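Local coordinates for carboxynorspermidine decarboxylase (Campylobacter jejuni subsp. jejuni 81116, PDB 3N29), which probably catalyses the pyridoxal-5'-phosphate-dependent decarboxylation of carboxynorspermidine to norspermidine, as a beta/alpha-barrel-fold basic amino acid decarboxylase, at residues A[281-286]-A[298-303]; A[337-342]-A[357-362]. One frame throughout, in Å; residues are numbered along the deposited sequence.

Contact 1. Residues A[281-286]-A[298-303]; sequences LVASVV and LDTSSE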
ATOM      1  N   LEU A 281       0.002  15.620  -6.922  1.00  7.54           N
ATOM      2  CA  LEU A 281       1.073  15.351  -6.094  1.00  5.20           C
ATOM      3  C   LEU A 281       2.335  16.006  -6.655  1.00  7.55           C
ATOM      4  O   LEU A 281       2.731  15.722  -7.812  1.00  6.98           O
ATOM      5  CB  LEU A 281       1.237  13.840  -5.960  1.00  5.23           C
ATOM      6  CG  LEU A 281       2.507  13.267  -5.341  1.00  4.96           C
ATOM      7  CD1 LEU A 281       2.657  13.701  -3.922  1.00  6.50           C
ATOM      8  CD2 LEU A 281       2.578  11.689  -5.499  1.00  5.87           C
ATOM      9  N   VAL A 282       2.993  16.867  -5.848  1.00  6.14           N
ATOM     10  CA  VAL A 282       4.096  17.673  -6.267  1.00  6.00           C
ATOM     11  C   VAL A 282       5.365  17.152  -5.667  1.00  4.68           C
ATOM     12  O   VAL A 282       5.412  16.925  -4.450  1.00  5.12           O
ATOM     13  CB  VAL A 282       3.892  19.166  -5.863  1.00  7.65           C
ATOM     14  CG1 VAL A 282       5.120  19.956  -6.407  1.00  5.49           C
ATOM     15  CG2 VAL A 282       2.554  19.639  -6.433  1.00 13.17           C
ATOM     16  N   ALA A 283       6.382  16.914  -6.474  1.00  4.60           N
ATOM     17  CA  ALA A 283       7.622  16.303  -6.004  1.00  4.70           C
ATOM     18  C   ALA A 283       8.734  17.109  -6.597  1.00  5.47           C
ATOM     19  O   ALA A 283       8.503  17.909  -7.534  1.00  6.52           O
ATOM     20  CB  ALA A 283       7.673  14.838  -6.518  1.00  5.00           C
ATOM     21  N   SER A 284       9.931  16.964  -6.077  1.00  3.96           N
ATOM     22  CA  SER A 284      11.083  17.594  -6.663  1.00  5.22           C
ATOM     23  C   SER A 284      12.030  16.567  -7.291  1.00  4.54           C
ATOM     24  O   SER A 284      12.169  15.459  -6.762  1.00  3.75           O
ATOM     25  CB  SER A 284      11.887  18.331  -5.531  1.00  7.26           C
ATOM     26  OG  SER A 284      11.086  19.427  -5.004  1.00  8.76           O
ATOM     27  N   VAL A 285      12.705  16.992  -8.346  1.00  2.82           N
ATOM     28  CA  VAL A 285      13.934  16.347  -8.834  1.00  2.00           C
ATOM     29  C   VAL A 285      15.079  16.492  -7.852  1.00  2.00           C
ATOM     30  O   VAL A 285      15.606  17.566  -7.683  1.00  2.85           O
ATOM     31  CB  VAL A 285      14.298  16.844 -10.259  1.00  2.00           C
ATOM     32  CG1 VAL A 285      15.521  16.065 -10.825  1.00  3.32           C
ATOM     33  CG2 VAL A 285      13.014  16.834 -11.216  1.00  2.00           C
ATOM     34  N   VAL A 286      15.503  15.390  -7.241  1.00  2.00           N
ATOM     35  CA  VAL A 286      16.603  15.355  -6.359  1.00  2.04           C
ATOM     36  C   VAL A 286      17.920  15.064  -7.063  1.00  2.00           C
ATOM     37  O   VAL A 286      18.957  15.592  -6.704  1.00  2.00           O
ATOM     38  CB  VAL A 286      16.374  14.341  -5.234  1.00  2.00           C
ATOM     39  CG1 VAL A 286      17.573  14.312  -4.229  1.00  3.46           C
ATOM     40  CG2 VAL A 286      15.008  14.703  -4.518  1.00  2.00           C
ATOM     41  N   LEU A 298      13.146  11.370  -8.141  1.00  2.00           N
ATOM     42  CA  LEU A 298      12.313  12.315  -7.436  1.00  2.12           C
ATOM     43  C   LEU A 298      12.244  12.007  -5.951  1.00  4.21           C
ATOM     44  O   LEU A 298      12.556  10.867  -5.516  1.00  5.06           O
ATOM     45  CB  LEU A 298      10.921  12.328  -7.994  1.00  3.00           C
ATOM     46  CG  LEU A 298      10.854  12.379  -9.498  1.00  2.00           C
ATOM     47  CD1 LEU A 298       9.403  12.391  -9.928  1.00  2.81           C
ATOM     48  CD2 LEU A 298      11.731  13.525 -10.084  1.00  4.18           C
ATOM     49  N   ASP A 299      11.650  12.940  -5.172  1.00  4.35           N
ATOM     50  CA  ASP A 299      11.421  12.685  -3.727  1.00  5.78           C
ATOM     51  C   ASP A 299      10.053  12.114  -3.398  1.00  6.64           C
ATOM     52  O   ASP A 299       9.426  12.347  -2.328  1.00  6.49           O
ATOM     53  CB  ASP A 299      11.773  13.943  -2.884  1.00  6.20           C
ATOM     54  CG  ASP A 299      10.905  15.176  -3.208  1.00  5.16           C
ATOM     55  OD1 ASP A 299      10.039  15.083  -4.057  1.00  4.26           O
ATOM     56  OD2 ASP A 299      11.136  16.252  -2.573  1.00  9.18           O
ATOM     57  N   THR A 300       9.532  11.314  -4.313  1.00  6.60           N
ATOM     58  CA  THR A 300       8.271  10.682  -4.123  1.00  5.57           C
ATOM     59  C   THR A 300       8.431   9.270  -4.693  1.00  7.70           C
ATOM     60  O   THR A 300       9.474   8.932  -5.254  1.00  7.04           O
ATOM     61  CB  THR A 300       7.081  11.438  -4.766  1.00  7.65           C
ATOM     62  OG1 THR A 300       5.868  10.928  -4.244  1.00  8.99           O
ATOM     63  CG2 THR A 300       6.986  11.289  -6.334  1.00  7.27           C
ATOM     64  N   SER A 301       7.470   8.442  -4.397  1.00  7.16           N
ATOM     65  CA  SER A 301       7.548   7.002  -4.772  1.00  9.23           C
ATOM     66  C   SER A 301       6.233   6.547  -5.345  1.00  9.30           C
ATOM     67  O   SER A 301       5.137   6.812  -4.798  1.00  9.28           O
ATOM     68  CB  SER A 301       7.952   6.156  -3.580  1.00  8.80           C
ATOM     69  OG  SER A 301       7.434   4.848  -3.662  1.00  8.02           O
ATOM     70  N   SER A 302       6.307   5.840  -6.484  1.00  9.10           N
ATOM     71  CA  SER A 302       5.091   5.274  -7.063  1.00  9.66           C
ATOM     72  C   SER A 302       4.515   4.275  -6.097  1.00  8.84           C
ATOM     73  O   SER A 302       3.316   4.374  -5.790  1.00  8.88           O
ATOM     74  CB  SER A 302       5.412   4.649  -8.452  1.00 10.28           C
ATOM     75  OG  SER A 302       6.431   3.678  -8.252  1.00 15.97           O
ATOM     76  N   GLU A 303       5.345   3.398  -5.550  1.00  9.78           N
ATOM     77  CA  GLU A 303       4.886   2.305  -4.670  1.00 11.18           C
ATOM     78  C   GLU A 303       4.210   2.802  -3.362  1.00 10.30           C
ATOM     79  O   GLU A 303       3.164   2.296  -2.957  1.00 10.49           O
ATOM     80  CB  GLU A 303       6.068   1.456  -4.280  1.00 14.11           C
ATOM     81  CG  GLU A 303       5.708   0.349  -3.250  1.00 21.24           C
ATOM     82  CD  GLU A 303       5.548  -1.035  -3.907  1.00 28.96           C
ATOM     83  OE1 GLU A 303       5.973  -1.178  -5.101  1.00 30.27           O
ATOM     84  OE2 GLU A 303       5.017  -1.943  -3.210  1.00 24.28           O
TER
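Asp299 reaches across to segment 281-286 of strand 279-290 with its carboxylate and takes the backbone N-H of Ser284: Ser284 N lies 2.8 Å from Asp299 OD1. The bond is nearly straight (165° at the hydrogen). It arrives from above the carboxylate plane, 42° out of it. A second bond runs the other way, Asp299 N giving its proton to Ser284 O at 3.0 Å, so the backbone N and O of Ser284 are both held by one residue. What makes this possible is the first torsion of Asp299: chi1 of 62° tucks CG between its own backbone N and carbonyl carbon, folding the carboxylate back over the strand. Asp299 OD1 also rests against Ala283, 3.3 Å from Ala283 CA.

Apolar groups fill in along both segments. Val285 and Leu298 form an antiparallel non-hydrogen-bonded pair, and their branches meet through Val285 CG2 and Leu298 CD2 at 3.7 Å. The Val286 side chain meets Asp299 at about a right angle, CG2 packing on CB. Further along, the methyl CG2 of Thr300 sits 3.6 Å from Ala283 CB, while Thr300 OG1 touches Leu281 CD2 and is hydrogen-bonded to His305 ND1.

In the next shell, Thr44 OG1 bonds both Asp299 OD2 and Ser284 OG, and Lys122 of the second subunit makes a salt bridge to OD2, which would be expected to favour the ionised carboxylate. Ser301 then caps the following helix through Ala304 N, and Glu303 pairs with Lys382 of the second subunit. The whole is the end of a beta hairpin, where the Asp299 carboxylate, in place of a backbone carbonyl, accepts from Ser284 N, in the C-terminal sheet domain of a pyridoxal-dependent decarboxylase, beside the subunit interface.

Contact 2. Residues A[337-342]-A[357-362]; sequences ENEFAY and EYAFDK
Glu357 lays its side chain alongside the neighbouring strand, OE1 ending 3.6 Å from Ala341 CB, in the second strand of an antiparallel beta hairpin formed by strands 340-345 and 354-360. Its CG sits anti to the backbone N (chi1 -169°) and the chain runs on extended, carrying OE1 past Ala341 to a salt bridge with Lys293.

Tyr358 forms a hydrogen-bonded pair with Tyr342, each backbone N meeting the other residue's O at 2.8 Å. The end of the Tyr358 side chain leads away from segment 337-342, and its hydroxyl bonds Ser316 O. Ala359 and Ala341 follow as a non-hydrogen-bonded pair; Ala359 CB packs against the carboxylate end of Glu339, 3.6 Å from Glu339 OE1. That carboxylate has further partners, Arg322 at OE2 and the backbone N of Lys336 at OE1.

Phe360 pairs with Phe340 in another hydrogen-bonded step, Phe360 N giving to Phe340 O at 2.9 Å and Phe340 N to Phe360 O at 2.8 Å. On the face that carries Tyr358, Phe340 and Tyr342, the Phe360 ring meets Tyr342, the two side chains crossing at about a right angle and touching at their CD2 atoms. Past the strand, Asp361 brings its backbone O near the plane of the Phe340 ring at an edge, and Lys362 C comes obliquely to that ring, 3.4 Å from Phe340 CD2.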
ATOM      1  N   GLU A 337      10.205  16.602 -32.019  1.00 25.08           N
ATOM      2  CA  GLU A 337      11.417  17.165 -32.503  1.00 26.43           C
ATOM      3  C   GLU A 337      12.136  18.018 -31.418  1.00 25.77           C
ATOM      4  O   GLU A 337      13.364  17.858 -31.200  1.00 27.34           O
ATOM      5  CB  GLU A 337      11.048  17.964 -33.812  1.00 27.79           C
ATOM      6  CG  GLU A 337      10.330  17.042 -34.987  1.00 32.12           C
ATOM      7  CD  GLU A 337       8.839  16.468 -34.730  1.00 36.30           C
ATOM      8  OE1 GLU A 337       7.903  17.172 -34.283  1.00 39.36           O
ATOM      9  OE2 GLU A 337       8.578  15.290 -35.055  1.00 40.45           O
ATOM     10  N   ASN A 338      11.405  18.899 -30.744  1.00 23.57           N
ATOM     11  CA  ASN A 338      12.039  19.830 -29.785  1.00 23.41           C
ATOM     12  C   ASN A 338      11.794  19.396 -28.310  1.00 21.33           C
ATOM     13  O   ASN A 338      11.798  20.206 -27.419  1.00 21.79           O
ATOM     14  CB  ASN A 338      11.540  21.265 -29.989  1.00 23.33           C
ATOM     15  CG  ASN A 338      11.935  21.881 -31.373  1.00 26.50           C
ATOM     16  OD1 ASN A 338      12.996  21.596 -31.966  1.00 28.09           O
ATOM     17  ND2 ASN A 338      11.067  22.741 -31.871  1.00 27.35           N
ATOM     18  N   GLU A 339      11.583  18.110 -28.056  1.00 18.88           N
ATOM     19  CA  GLU A 339      11.388  17.621 -26.677  1.00 16.91           C
ATOM     20  C   GLU A 339      12.582  16.899 -26.074  1.00 15.87           C
ATOM     21  O   GLU A 339      13.525  16.534 -26.770  1.00 14.13           O
ATOM     22  CB  GLU A 339      10.204  16.693 -26.657  1.00 17.38           C
ATOM     23  CG  GLU A 339       8.867  17.415 -27.030  1.00 18.83           C
ATOM     24  CD  GLU A 339       7.731  16.422 -27.141  1.00 21.79           C
ATOM     25  OE1 GLU A 339       7.973  15.241 -27.495  1.00 19.12           O
ATOM     26  OE2 GLU A 339       6.604  16.787 -26.806  1.00 19.96           O
ATOM     27  N   PHE A 340      12.493  16.635 -24.765  1.00 14.34           N
ATOM     28  CA  PHE A 340      13.517  15.902 -24.024  1.00 13.35           C
ATOM     29  C   PHE A 340      12.835  14.787 -23.231  1.00 12.39           C
ATOM     30  O   PHE A 340      11.869  15.061 -22.511  1.00 12.70           O
ATOM     31  CB  PHE A 340      14.230  16.843 -23.067  1.00 12.82           C
ATOM     32  CG  PHE A 340      14.829  18.020 -23.755  1.00 16.63           C
ATOM     33  CD1 PHE A 340      16.093  17.907 -24.363  1.00 18.49           C
ATOM     34  CD2 PHE A 340      14.116  19.183 -23.904  1.00 17.40           C
ATOM     35  CE1 PHE A 340      16.635  18.982 -25.067  1.00 17.82           C
ATOM     36  CE2 PHE A 340      14.684  20.290 -24.604  1.00 19.50           C
ATOM     37  CZ  PHE A 340      15.915  20.154 -25.198  1.00 16.92           C
ATOM     38  N   ALA A 341      13.283  13.535 -23.430  1.00 11.98           N
ATOM     39  CA  ALA A 341      12.726  12.366 -22.738  1.00 11.66           C
ATOM     40  C   ALA A 341      13.432  12.116 -21.405  1.00 10.85           C
ATOM     41  O   ALA A 341      14.703  12.072 -21.359  1.00 12.22           O
ATOM     42  CB  ALA A 341      12.879  11.075 -23.624  1.00 11.10           C
ATOM     43  N   TYR A 342      12.662  11.824 -20.374  1.00 12.11           N
ATOM     44  CA  TYR A 342      13.207  11.335 -19.104  1.00 12.33           C
ATOM     45  C   TYR A 342      12.371  10.163 -18.516  1.00 13.14           C
ATOM     46  O   TYR A 342      11.103  10.178 -18.588  1.00 14.49           O
ATOM     47  CB  TYR A 342      13.157  12.472 -18.103  1.00 12.74           C
ATOM     48  CG  TYR A 342      14.107  13.626 -18.348  1.00 10.97           C
ATOM     49  CD1 TYR A 342      15.339  13.671 -17.730  1.00 13.58           C
ATOM     50  CD2 TYR A 342      13.729  14.688 -19.141  1.00 14.20           C
ATOM     51  CE1 TYR A 342      16.227  14.729 -17.934  1.00 16.03           C
ATOM     52  CE2 TYR A 342      14.569  15.746 -19.359  1.00 16.40           C
ATOM     53  CZ  TYR A 342      15.832  15.752 -18.764  1.00 18.22           C
ATOM     54  OH  TYR A 342      16.608  16.811 -18.984  1.00 16.46           O
ATOM     55  N   GLU A 357       8.146   6.959 -18.723  1.00 13.74           N
ATOM     56  CA  GLU A 357       9.030   7.786 -19.511  1.00 13.33           C
ATOM     57  C   GLU A 357       8.198   8.922 -20.100  1.00 13.39           C
ATOM     58  O   GLU A 357       7.114   8.656 -20.627  1.00 13.06           O
ATOM     59  CB  GLU A 357       9.617   6.975 -20.679  1.00 13.86           C
ATOM     60  CG  GLU A 357      10.704   7.689 -21.349  1.00 15.45           C
ATOM     61  CD  GLU A 357      11.204   6.972 -22.634  1.00 22.22           C
ATOM     62  OE1 GLU A 357      11.925   7.637 -23.452  1.00 24.50           O
ATOM     63  OE2 GLU A 357      10.823   5.795 -22.835  1.00 25.61           O
ATOM     64  N   TYR A 358       8.647  10.161 -19.913  1.00 12.45           N
ATOM     65  CA  TYR A 358       7.863  11.321 -20.289  1.00 13.11           C
ATOM     66  C   TYR A 358       8.705  12.303 -21.090  1.00 13.25           C
ATOM     67  O   TYR A 358       9.958  12.372 -20.932  1.00 12.00           O
ATOM     68  CB  TYR A 358       7.367  12.048 -19.022  1.00 12.53           C
ATOM     69  CG  TYR A 358       6.496  11.263 -18.049  1.00 12.69           C
ATOM     70  CD1 TYR A 358       5.136  11.479 -17.988  1.00 11.89           C
ATOM     71  CD2 TYR A 358       7.045  10.302 -17.176  1.00 11.31           C
ATOM     72  CE1 TYR A 358       4.338  10.792 -17.087  1.00 13.41           C
ATOM     73  CE2 TYR A 358       6.215   9.588 -16.245  1.00 13.89           C
ATOM     74  CZ  TYR A 358       4.874   9.843 -16.218  1.00 13.06           C
ATOM     75  OH  TYR A 358       4.075   9.184 -15.305  1.00 13.80           O
ATOM     76  N   ALA A 359       8.012  13.062 -21.939  1.00 12.98           N
ATOM     77  CA  ALA A 359       8.587  14.020 -22.813  1.00 13.25           C
ATOM     78  C   ALA A 359       8.249  15.384 -22.240  1.00 14.03           C
ATOM     79  O   ALA A 359       7.056  15.641 -21.948  1.00 12.79           O
ATOM     80  CB  ALA A 359       7.974  13.922 -24.199  1.00 13.12           C
ATOM     81  N   PHE A 360       9.289  16.213 -22.107  1.00 12.92           N
ATOM     82  CA  PHE A 360       9.179  17.611 -21.676  1.00 15.66           C
ATOM     83  C   PHE A 360       9.668  18.565 -22.788  1.00 16.27           C
ATOM     84  O   PHE A 360      10.448  18.138 -23.661  1.00 16.56           O
ATOM     85  CB  PHE A 360      10.024  17.834 -20.408  1.00 15.25           C
ATOM     86  CG  PHE A 360       9.564  17.049 -19.200  1.00 16.64           C
ATOM     87  CD1 PHE A 360       8.763  17.647 -18.220  1.00 17.01           C
ATOM     88  CD2 PHE A 360       9.954  15.730 -19.008  1.00 16.73           C
ATOM     89  CE1 PHE A 360       8.374  16.957 -17.070  1.00 17.81           C
ATOM     90  CE2 PHE A 360       9.526  15.028 -17.884  1.00 15.92           C
ATOM     91  CZ  PHE A 360       8.734  15.619 -16.928  1.00 17.27           C
ATOM     92  N   ASP A 361       9.224  19.834 -22.727  1.00 17.80           N
ATOM     93  CA  ASP A 361       9.665  20.927 -23.632  1.00 19.84           C
ATOM     94  C   ASP A 361      11.038  21.503 -23.339  1.00 20.05           C
ATOM     95  O   ASP A 361      11.574  22.259 -24.146  1.00 20.51           O
ATOM     96  CB  ASP A 361       8.746  22.140 -23.463  1.00 21.45           C
ATOM     97  CG  ASP A 361       7.456  21.974 -24.165  1.00 26.62           C
ATOM     98  OD1 ASP A 361       7.210  20.886 -24.732  1.00 34.43           O
ATOM     99  OD2 ASP A 361       6.683  22.953 -24.185  1.00 33.30           O
ATOM    100  N   LYS A 362      11.574  21.230 -22.161  1.00 20.12           N
ATOM    101  CA  LYS A 362      12.913  21.715 -21.809  1.00 21.16           C
ATOM    102  C   LYS A 362      13.595  20.724 -20.879  1.00 19.53           C
ATOM    103  O   LYS A 362      12.922  19.853 -20.324  1.00 19.71           O
ATOM    104  CB  LYS A 362      12.790  23.082 -21.131  1.00 21.81           C
ATOM    105  CG  LYS A 362      11.709  23.125 -20.088  1.00 26.89           C
ATOM    106  CD  LYS A 362      11.889  24.316 -19.091  1.00 31.65           C
ATOM    107  CE  LYS A 362      11.248  23.958 -17.725  1.00 34.45           C
ATOM    108  NZ  LYS A 362      11.585  24.973 -16.647  1.00 36.68           N
TER
HETATM  109  O   HOH W   1       6.135  17.765 -24.125  1.00 28.59           O

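In the fold
From the N terminus, strand 46-50 is followed by the eight barrel strands before the chain returns to the same sheet in strand 279-290, antiparallel to 46-50. It turns back through strand 294-298, and contact 1 closes this short loop before the helix 302-305. Contact 2 opens later, closing the hairpin of strands 340-345 and 354-360; the two loops stand in series and neither nest nor cross. Their centres are about 18 Å apart and their nearest atoms about 7 Å. The same mixed sheet links them: strand 340-345 runs parallel to 294-298, setting the two hairpins side by side. Contact 1 is buried and reaches the second subunit, whereas no other chain of the assembly touches contact 2.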